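Long-range contacts in xyloglucan-specific endo-beta-1,4-glucanase BoGH5A (Bacteroides ovatus, PDB 3ZMR), which catalyses the endohydrolysis of beta-1,4-glucosidic linkages in the xyloglucan backbone, retaining the beta-configuration at the cleaved sugar: residues 277-281 with 306-310; 282-286 with 319-324; 311-316 with 333-337. One frame throughout, in Å; residues are numbered along the deposited sequence. Where two conformers were deposited one is given.

In the fold
All three contacts belong to the eight-stranded barrel domain of family 5, around neighbouring strands 304-307 and 331-337. Interactions 1 and 2 share helix 275-293, their centres about 7 Å apart, and Gln307 O joins them by accepting from Asn285 ND2 at 2.9 Å. Interaction 3 adds the next helix and strand, its centre about 10 Å from that of interaction 1, and Gln307 NE2 meets Glu334 OE1 at 2.8 Å between the two. Closeness to the active site increases from interaction 2 to interaction 3: side chains lie about 11 Å from that of the probable proton donor Glu262 for Asn285, about 7 Å for Gln307 and about 3 Å for His336, which touches bound glucose.

Interaction 1. Residues 277-281 with 306-310; sequences NYRVQ and VQAYN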
loop_
_atom_site.group_PDB
_atom_site.type_symbol
_atom_site.label_atom_id
_atom_site.label_comp_id
_atom_site.label_asym_id
_atom_site.label_seq_id
_atom_site.Cartn_x
_atom_site.Cartn_y
_atom_site.Cartn_z
ATOM N N ASN A 277 -7.586 -0.970 14.632
ATOM C CA ASN A 277 -7.717 -0.941 13.187
ATOM C C ASN A 277 -6.361 -0.734 12.474
ATOM O O ASN A 277 -6.043 -1.433 11.485
ATOM C CB ASN A 277 -8.654 0.149 12.710
ATOM C CG ASN A 277 -10.086 0.028 13.228
ATOM O OD1 ASN A 277 -10.713 1.074 13.421
ATOM N ND2 ASN A 277 -10.635 -1.190 13.388
ATOM N N TYR A 278 -5.557 0.216 12.959
ATOM C CA TYR A 278 -4.220 0.432 12.365
ATOM C C TYR A 278 -3.290 -0.763 12.551
ATOM O O TYR A 278 -2.537 -1.125 11.645
ATOM C CB TYR A 278 -3.585 1.721 12.858
ATOM C CG TYR A 278 -4.350 2.964 12.494
ATOM C CD1 TYR A 278 -4.576 3.326 11.176
ATOM C CD2 TYR A 278 -4.868 3.784 13.494
ATOM C CE1 TYR A 278 -5.286 4.465 10.858
ATOM C CE2 TYR A 278 -5.570 4.941 13.188
ATOM C CZ TYR A 278 -5.799 5.261 11.856
ATOM O OH TYR A 278 -6.475 6.416 11.498
ATOM N N ARG A 279 -3.335 -1.382 13.722
ATOM C CA ARG A 279 -2.517 -2.555 13.984
ATOM C C ARG A 279 -2.844 -3.704 13.037
ATOM O O ARG A 279 -1.939 -4.332 12.450
ATOM C CB ARG A 279 -2.642 -2.984 15.462
ATOM C CG ARG A 279 -1.868 -4.261 15.782
ATOM C CD ARG A 279 -1.739 -4.516 17.285
ATOM N NE ARG A 279 -3.030 -4.363 17.960
ATOM C CZ ARG A 279 -4.053 -5.204 17.879
ATOM N NH1 ARG A 279 -3.961 -6.331 17.171
ATOM N NH2 ARG A 279 -5.185 -4.929 18.542
ATOM N N VAL A 280 -4.128 -3.966 12.861
ATOM C CA VAL A 280 -4.548 -5.088 12.064
ATOM C C VAL A 280 -4.302 -4.786 10.568
ATOM O O VAL A 280 -3.840 -5.637 9.816
ATOM C CB VAL A 280 -6.016 -5.471 12.336
ATOM C CG1 VAL A 280 -6.452 -6.549 11.364
ATOM C CG2 VAL A 280 -6.182 -5.939 13.780
ATOM N N GLN A 281 -4.561 -3.551 10.147
ATOM C CA GLN A 281 -4.344 -3.182 8.738
ATOM C C GLN A 281 -2.850 -3.151 8.384
ATOM O O GLN A 281 -2.446 -3.680 7.341
ATOM C CB GLN A 281 -5.036 -1.869 8.406
ATOM C CG GLN A 281 -4.844 -1.409 6.975
ATOM C CD GLN A 281 -3.679 -0.467 6.812
ATOM O OE1 GLN A 281 -3.355 0.329 7.698
ATOM N NE2 GLN A 281 -3.079 -0.523 5.642
ATOM N N VAL A 306 2.983 -1.457 -0.475
ATOM C CA VAL A 306 2.090 -1.612 0.642
ATOM C C VAL A 306 1.321 -0.319 0.873
ATOM O O VAL A 306 1.768 0.765 0.479
ATOM C CB VAL A 306 2.852 -2.085 1.917
ATOM C CG1 VAL A 306 3.401 -3.497 1.704
ATOM C CG2 VAL A 306 3.923 -1.086 2.354
ATOM N N GLN A 307 0.121 -0.436 1.460
ATOM C CA GLN A 307 -0.824 0.669 1.466
ATOM C C GLN A 307 -1.018 1.311 2.826
ATOM O O GLN A 307 -1.008 0.636 3.872
ATOM C CB GLN A 307 -2.189 0.169 1.000
ATOM C CG GLN A 307 -2.246 -0.241 -0.462
ATOM C CD GLN A 307 -1.354 -1.416 -0.775
ATOM O OE1 GLN A 307 -1.392 -2.468 -0.093
ATOM N NE2 GLN A 307 -0.548 -1.273 -1.814
ATOM N N ALA A 308 -1.192 2.621 2.804
ATOM C CA ALA A 308 -1.699 3.335 3.981
ATOM C C ALA A 308 -3.145 2.921 4.274
ATOM O O ALA A 308 -3.840 2.396 3.401
ATOM C CB ALA A 308 -1.620 4.820 3.754
ATOM N N TYR A 309 -3.571 3.154 5.507
ATOM C CA TYR A 309 -4.942 2.876 5.917
ATOM C C TYR A 309 -5.864 3.731 5.024
ATOM O O TYR A 309 -5.656 4.930 4.906
ATOM C CB TYR A 309 -5.140 3.196 7.395
ATOM C CG TYR A 309 -6.441 2.643 7.951
ATOM C CD1 TYR A 309 -7.636 3.338 7.799
ATOM C CD2 TYR A 309 -6.480 1.417 8.609
ATOM C CE1 TYR A 309 -8.830 2.817 8.275
ATOM C CE2 TYR A 309 -7.673 0.901 9.118
ATOM C CZ TYR A 309 -8.842 1.604 8.934
ATOM O OH TYR A 309 -10.000 1.060 9.446
ATOM N N ASN A 310 -6.873 3.097 4.395
ATOM C CA ASN A 310 -7.777 3.831 3.486
ATOM C C ASN A 310 -7.026 4.422 2.269
ATOM O O ASN A 310 -7.572 5.283 1.575
ATOM C CB ASN A 310 -8.477 5.023 4.199
ATOM C CG ASN A 310 -9.717 4.649 5.013
ATOM O OD1 ASN A 310 -10.131 3.499 5.130
ATOM N ND2 ASN A 310 -10.310 5.668 5.589
#
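Gln281 and Tyr309 bring the two backbones nearest, CA to CA 6.7 Å, where helix 275-293 passes the chain running out of strand 304-307 at the mouth of the barrel. Gln281 extends with CG anti to the backbone N (chi1 179°) and then bends at CG, which turns its amide along the opposing backbone. There NE2 donates a bent bond to Gln307 O at 3.0 Å; that oxygen lies in the amide plane, although the N-H comes from above the carbonyl plane. The same oxygen has a second donor in Asn285, while Thr260 and Glu334 hold the Gln307 side chain. Gln281 OE1 lies at the edge of the Tyr309 ring, 3.4 Å from CD2, the amide nearly perpendicular to the ring (85°). Tyr278 turns an edge to the face of the same ring: the T-shaped pair has centroids 5.0 Å apart, planes at 68°, and Tyr278 CE1 reaches 3.6 Å from Tyr309 CG. At the hydroxyl end of the ring, Asn277 sets its CB 3.6 Å from Tyr309 OH, its amide being engaged by Pro225 and Thr274. Tyrosine suits position 309: its flat ring offers a face to Tyr278 and C-H edges to Gln281 OE1 and Asn277 O. The amide-to-backbone bond steadies Gln281, and the edge contacts with the T-shaped pair probably fix how the buried ring is turned.

Interaction 2. Residues 282-286 with 319-324; sequences NGFNQ and HFTMPL. With EDO (1,2-ethanediol), chain G.
Asn282 keeps CG beside its backbone N (chi1 -82°), which places its amide against His319 and Thr321; Gln286 starts extended and folds at chi2 (73°), setting its amide alongside Leu324. Gln286 then reads both backbone groups of one residue: OE1 accepts from Leu324 N at 2.9 Å, on a lone pair in the carbonyl plane though the bond is bent, and NE2 gives an almost straight bond of 2.9 Å to Leu324 O. A glutamine suits the place, carrying donor and acceptor together; NE2 also has a partner in Asn290. Asn282 does likewise for residues flanking Phe320, ND2 donating to His319 O at 3.0 Å and OD1 receiving the straight N-H of Thr321 N at 3.2 Å from above its carbonyl plane. The loop so held runs from helix 313-319 to strand 331-337, the connection that leads back to the sheet in a beta-alpha-beta unit of the TIM barrel, and these amides give its irregular backbone hydrogen-bond partners on the preceding helix. Water 1 joins the two segments, donating to Asn282 OD1 and Thr321 O, both at 2.7 Å, and accepting from Asn285 ND2, which also bonds Gln307 O. That ND2 lies at the edge of the Phe320 ring, 3.9 Å from CE1, while Phe320 packs on Val306 and Leu333. Pro323 sets its CG 4.1 Å from Asn285 CB and likewise meets Val306. Beyond them, the Leu324 side chain touches Asp66 of the BACON domain and Tyr94.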
loop_
_atom_site.group_PDB
_atom_site.type_symbol
_atom_site.label_atom_id
_atom_site.label_comp_id
_atom_site.label_asym_id
_atom_site.label_seq_id
_atom_site.Cartn_x
_atom_site.Cartn_y
_atom_site.Cartn_z
ATOM N N ASN A 282 -2.017 -2.580 9.250
ATOM C CA ASN A 282 -0.572 -2.696 9.052
ATOM C C ASN A 282 -0.146 -4.175 9.002
ATOM O O ASN A 282 0.684 -4.563 8.171
ATOM C CB ASN A 282 0.186 -1.944 10.135
ATOM C CG ASN A 282 0.323 -0.446 9.871
ATOM O OD1 ASN A 282 0.777 -0.022 8.803
ATOM N ND2 ASN A 282 -0.003 0.351 10.880
ATOM N N GLY A 283 -0.829 -5.013 9.788
ATOM C CA GLY A 283 -0.606 -6.434 9.760
ATOM C C GLY A 283 -0.861 -7.090 8.402
ATOM O O GLY A 283 -0.150 -8.008 8.006
ATOM N N PHE A 284 -1.903 -6.651 7.702
ATOM C CA PHE A 284 -2.195 -7.162 6.338
ATOM C C PHE A 284 -1.001 -6.910 5.409
ATOM O O PHE A 284 -0.647 -7.754 4.579
ATOM C CB PHE A 284 -3.455 -6.519 5.736
ATOM C CG PHE A 284 -4.761 -6.831 6.486
ATOM C CD1 PHE A 284 -4.948 -8.006 7.201
ATOM C CD2 PHE A 284 -5.804 -5.918 6.469
ATOM C CE1 PHE A 284 -6.154 -8.252 7.881
ATOM C CE2 PHE A 284 -7.011 -6.157 7.099
ATOM C CZ PHE A 284 -7.193 -7.324 7.817
ATOM N N ASN A 285 -0.424 -5.713 5.503
ATOM C CA ASN A 285 0.768 -5.388 4.713
ATOM C C ASN A 285 1.903 -6.358 5.002
ATOM O O ASN A 285 2.569 -6.839 4.099
ATOM C CB ASN A 285 1.245 -3.952 4.939
ATOM C CG ASN A 285 0.308 -2.902 4.373
ATOM O OD1 ASN A 285 -0.472 -3.150 3.463
ATOM N ND2 ASN A 285 0.415 -1.700 4.915
ATOM N N GLN A 286 2.089 -6.675 6.271
ATOM C CA GLN A 286 3.108 -7.642 6.679
ATOM C C GLN A 286 2.834 -9.064 6.149
ATOM O O GLN A 286 3.761 -9.736 5.675
ATOM C CB GLN A 286 3.280 -7.654 8.205
ATOM C CG GLN A 286 4.482 -8.517 8.609
ATOM C CD GLN A 286 5.799 -7.851 8.277
ATOM O OE1 GLN A 286 6.147 -6.825 8.867
ATOM N NE2 GLN A 286 6.515 -8.405 7.303
ATOM N N HIS A 319 0.098 6.966 10.969
ATOM C CA HIS A 319 -0.089 5.583 11.424
ATOM C C HIS A 319 0.576 4.465 10.632
ATOM O O HIS A 319 0.574 3.316 11.082
ATOM C CB HIS A 319 -1.592 5.258 11.501
ATOM C CG HIS A 319 -2.380 6.236 12.311
ATOM N ND1 HIS A 319 -2.315 6.274 13.681
ATOM C CD2 HIS A 319 -3.260 7.198 11.940
ATOM C CE1 HIS A 319 -3.114 7.228 14.123
ATOM N NE2 HIS A 319 -3.708 7.794 13.086
ATOM N N PHE A 320 1.077 4.732 9.434
ATOM C CA PHE A 320 1.673 3.663 8.630
ATOM C C PHE A 320 2.991 3.249 9.264
ATOM O O PHE A 320 3.804 4.118 9.629
ATOM C CB PHE A 320 1.892 4.119 7.166
ATOM C CG PHE A 320 2.749 3.166 6.371
ATOM C CD1 PHE A 320 2.187 2.047 5.772
ATOM C CD2 PHE A 320 4.113 3.381 6.220
ATOM C CE1 PHE A 320 2.970 1.184 5.027
ATOM C CE2 PHE A 320 4.889 2.536 5.466
ATOM C CZ PHE A 320 4.323 1.420 4.921
ATOM N N THR A 321 3.187 1.941 9.380
ATOM C CA THR A 321 4.474 1.373 9.799
ATOM C C THR A 321 5.074 0.511 8.677
ATOM O O THR A 321 4.377 -0.224 8.008
ATOM C CB THR A 321 4.328 0.568 11.104
ATOM O OG1 THR A 321 3.446 -0.547 10.895
ATOM C CG2 THR A 321 3.818 1.471 12.232
ATOM N N MET A 322 6.391 0.599 8.498
ATOM C CA MET A 322 7.074 -0.186 7.475
ATOM C C MET A 322 7.064 -1.653 7.861
ATOM O O MET A 322 7.437 -2.009 8.995
ATOM C CB MET A 322 8.526 0.275 7.277
ATOM C CG MET A 322 8.669 1.533 6.440
ATOM S SD MET A 322 8.187 1.361 4.717
ATOM C CE MET A 322 9.582 0.555 3.936
ATOM N N PRO A 323 6.648 -2.532 6.937
ATOM C CA PRO A 323 6.799 -3.938 7.245
ATOM C C PRO A 323 8.283 -4.326 7.398
ATOM O O PRO A 323 9.146 -3.741 6.779
ATOM C CB PRO A 323 6.202 -4.646 6.027
ATOM C CG PRO A 323 5.316 -3.636 5.362
ATOM C CD PRO A 323 6.004 -2.323 5.632
ATOM N N LEU A 324 8.516 -5.375 8.187
ATOM C CA LEU A 324 9.805 -6.029 8.203
ATOM C C LEU A 324 9.973 -6.785 6.886
ATOM O O LEU A 324 9.011 -7.313 6.319
ATOM C CB LEU A 324 9.908 -7.039 9.366
ATOM C CG LEU A 324 9.755 -6.504 10.782
ATOM C CD1 LEU A 324 9.740 -7.683 11.761
ATOM C CD2 LEU A 324 10.862 -5.516 11.111
HETATM C C1 EDO G . -4.652 10.262 10.981
HETATM O O1 EDO G . -5.119 11.225 10.045
HETATM C C2 EDO G . -5.625 9.978 12.130
HETATM O O2 EDO G . -5.020 10.231 13.398
HETATM O O HOH W 1 2.256 -1.568 7.151
#

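Interaction 3. Residues 311-316 with 333-337; sequences TDVAKA and LECHY. With EDO (1,2-ethanediol), chain J.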
loop_
_atom_site.group_PDB
_atom_site.type_symbol
_atom_site.label_atom_id
_atom_site.label_comp_id
_atom_site.label_asym_id
_atom_site.label_seq_id
_atom_site.Cartn_x
_atom_site.Cartn_y
_atom_site.Cartn_z
ATOM N N THR A 311 -5.770 4.015 2.061
ATOM C CA THR A 311 -4.798 4.724 1.152
ATOM C C THR A 311 -4.769 6.257 1.422
ATOM O O THR A 311 -4.473 7.061 0.551
ATOM C CB THR A 311 -4.984 4.427 -0.340
ATOM O OG1 THR A 311 -6.303 4.811 -0.749
ATOM C CG2 THR A 311 -4.729 2.984 -0.627
ATOM N N ASP A 312 -5.030 6.641 2.668
ATOM C CA ASP A 312 -5.169 8.072 2.991
ATOM C C ASP A 312 -3.826 8.675 3.377
ATOM O O ASP A 312 -3.113 8.132 4.230
ATOM C CB ASP A 312 -6.157 8.255 4.146
ATOM C CG ASP A 312 -6.334 9.690 4.533
ATOM O OD1 ASP A 312 -7.003 10.414 3.772
ATOM O OD2 ASP A 312 -5.774 10.126 5.549
ATOM N N VAL A 313 -3.498 9.823 2.782
ATOM C CA VAL A 313 -2.228 10.485 3.038
ATOM C C VAL A 313 -2.031 10.826 4.512
ATOM O O VAL A 313 -0.987 10.492 5.093
ATOM C CB VAL A 313 -2.032 11.722 2.147
ATOM C CG1 VAL A 313 -0.763 12.489 2.569
ATOM C CG2 VAL A 313 -1.943 11.314 0.677
ATOM N N ALA A 314 -2.989 11.502 5.143
ATOM C CA ALA A 314 -2.782 11.914 6.533
ATOM C C ALA A 314 -2.644 10.688 7.444
ATOM O O ALA A 314 -1.852 10.693 8.383
ATOM C CB ALA A 314 -3.888 12.856 7.007
ATOM N N LYS A 315 -3.422 9.644 7.185
ATOM C CA LYS A 315 -3.308 8.406 7.962
ATOM C C LYS A 315 -1.974 7.680 7.736
ATOM O O LYS A 315 -1.487 6.956 8.622
ATOM C CB LYS A 315 -4.507 7.481 7.755
ATOM C CG LYS A 315 -5.813 8.025 8.343
ATOM C CD LYS A 315 -7.004 7.151 8.006
ATOM C CE LYS A 315 -8.282 7.671 8.631
ATOM N NZ LYS A 315 -8.698 8.972 8.072
ATOM N N ALA A 316 -1.409 7.827 6.538
ATOM C CA ALA A 316 -0.061 7.276 6.287
ATOM C C ALA A 316 0.946 7.940 7.220
ATOM O O ALA A 316 1.708 7.283 7.941
ATOM C CB ALA A 316 0.353 7.482 4.830
ATOM N N LEU A 333 5.482 2.767 -0.481
ATOM C CA LEU A 333 4.181 3.105 0.109
ATOM C C LEU A 333 3.234 3.551 -1.004
ATOM O O LEU A 333 3.653 4.233 -1.962
ATOM C CB LEU A 333 4.338 4.280 1.089
ATOM C CG LEU A 333 3.055 4.898 1.651
ATOM C CD1 LEU A 333 2.343 3.915 2.558
ATOM C CD2 LEU A 333 3.401 6.126 2.455
ATOM N N GLU A 334 1.948 3.194 -0.861
ATOM C CA GLU A 334 0.876 3.663 -1.749
ATOM C C GLU A 334 -0.191 4.436 -0.969
ATOM O O GLU A 334 -0.714 3.958 0.032
ATOM C CB GLU A 334 0.215 2.492 -2.478
ATOM C CG GLU A 334 -0.967 2.885 -3.356
ATOM C CD GLU A 334 -1.549 1.752 -4.156
ATOM O OE1 GLU A 334 -1.206 0.559 -3.876
ATOM O OE2 GLU A 334 -2.376 2.054 -5.073
ATOM N N CYS A 335 -0.515 5.619 -1.499
ATOM C CA CYS A 335 -1.680 6.398 -1.124
ATOM C C CYS A 335 -2.477 6.703 -2.386
ATOM O O CYS A 335 -1.950 6.621 -3.507
ATOM C CB CYS A 335 -1.294 7.722 -0.468
ATOM S SG CYS A 335 -0.349 7.544 1.075
ATOM N N HIS A 336 -3.749 7.048 -2.197
ATOM C CA HIS A 336 -4.579 7.571 -3.263
ATOM C C HIS A 336 -4.905 9.009 -2.926
ATOM O O HIS A 336 -4.843 9.400 -1.763
ATOM C CB HIS A 336 -5.842 6.719 -3.446
ATOM C CG HIS A 336 -5.581 5.300 -3.828
ATOM N ND1 HIS A 336 -6.553 4.329 -3.824
ATOM C CD2 HIS A 336 -4.448 4.693 -4.253
ATOM C CE1 HIS A 336 -6.018 3.184 -4.212
ATOM N NE2 HIS A 336 -4.739 3.377 -4.461
ATOM N N TYR A 337 -5.290 9.792 -3.927
ATOM C CA TYR A 337 -5.499 11.240 -3.687
ATOM C C TYR A 337 -6.634 11.738 -4.577
ATOM O O TYR A 337 -6.495 11.820 -5.795
ATOM C CB TYR A 337 -4.226 12.059 -3.947
ATOM C CG TYR A 337 -4.385 13.481 -3.483
ATOM C CD1 TYR A 337 -4.376 13.805 -2.129
ATOM C CD2 TYR A 337 -4.627 14.499 -4.398
ATOM C CE1 TYR A 337 -4.578 15.106 -1.715
ATOM C CE2 TYR A 337 -4.817 15.805 -4.000
ATOM C CZ TYR A 337 -4.786 16.105 -2.645
ATOM O OH TYR A 337 -4.979 17.401 -2.219
HETATM C C1 EDO J . -8.341 8.450 1.067
HETATM O O1 EDO J . -8.000 9.844 1.246
HETATM C C2 EDO J . -7.969 7.955 -0.334
HETATM O O2 EDO J . -8.813 8.584 -1.311
HETATM O O HOH W 2 -5.381 10.670 0.565
#
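Thr311 O accepts from His336 N at 2.8 Å, on a lone pair in the carbonyl plane, tying the turn before helix 313-319 to strand 331-337. The Thr311 side chain lies over one face of the imidazole: with chi1 at 59°, CG2 falls beside the backbone N and stands 3.8 Å from the ring centroid, 6° off the normal, a CH-pi contact for which threonine supplies the methyl. His336 NE2 donates in the ring plane to Glu334 OE2 at 2.8 Å, meeting it from above the carboxylate plane; OE2 is also salt-bridged by Arg172, and ND1 is bonded to Glu262, the probable proton donor. His336 also touches bound glucose. With an alanine here, Glu262 and the Glu334 carboxylate would each probably lose a hydrogen-bond partner, and the Thr311 methyl the ring face it packs on. Water 2 links Val313 N to His336 O. Asp312 is the N-cap, its OD2 accepting from Lys315 N at 2.9 Å. Val313 CG2 packs on Cys335 CB and Ala316 CB on Cys335 SG, both at 3.8 Å. Helix 313-319 thus lies against the sheet in a beta-alpha-beta crossover, Val313 and Tyr337 reaching helix 371-379, Ala316 and Leu333 meeting Phe384.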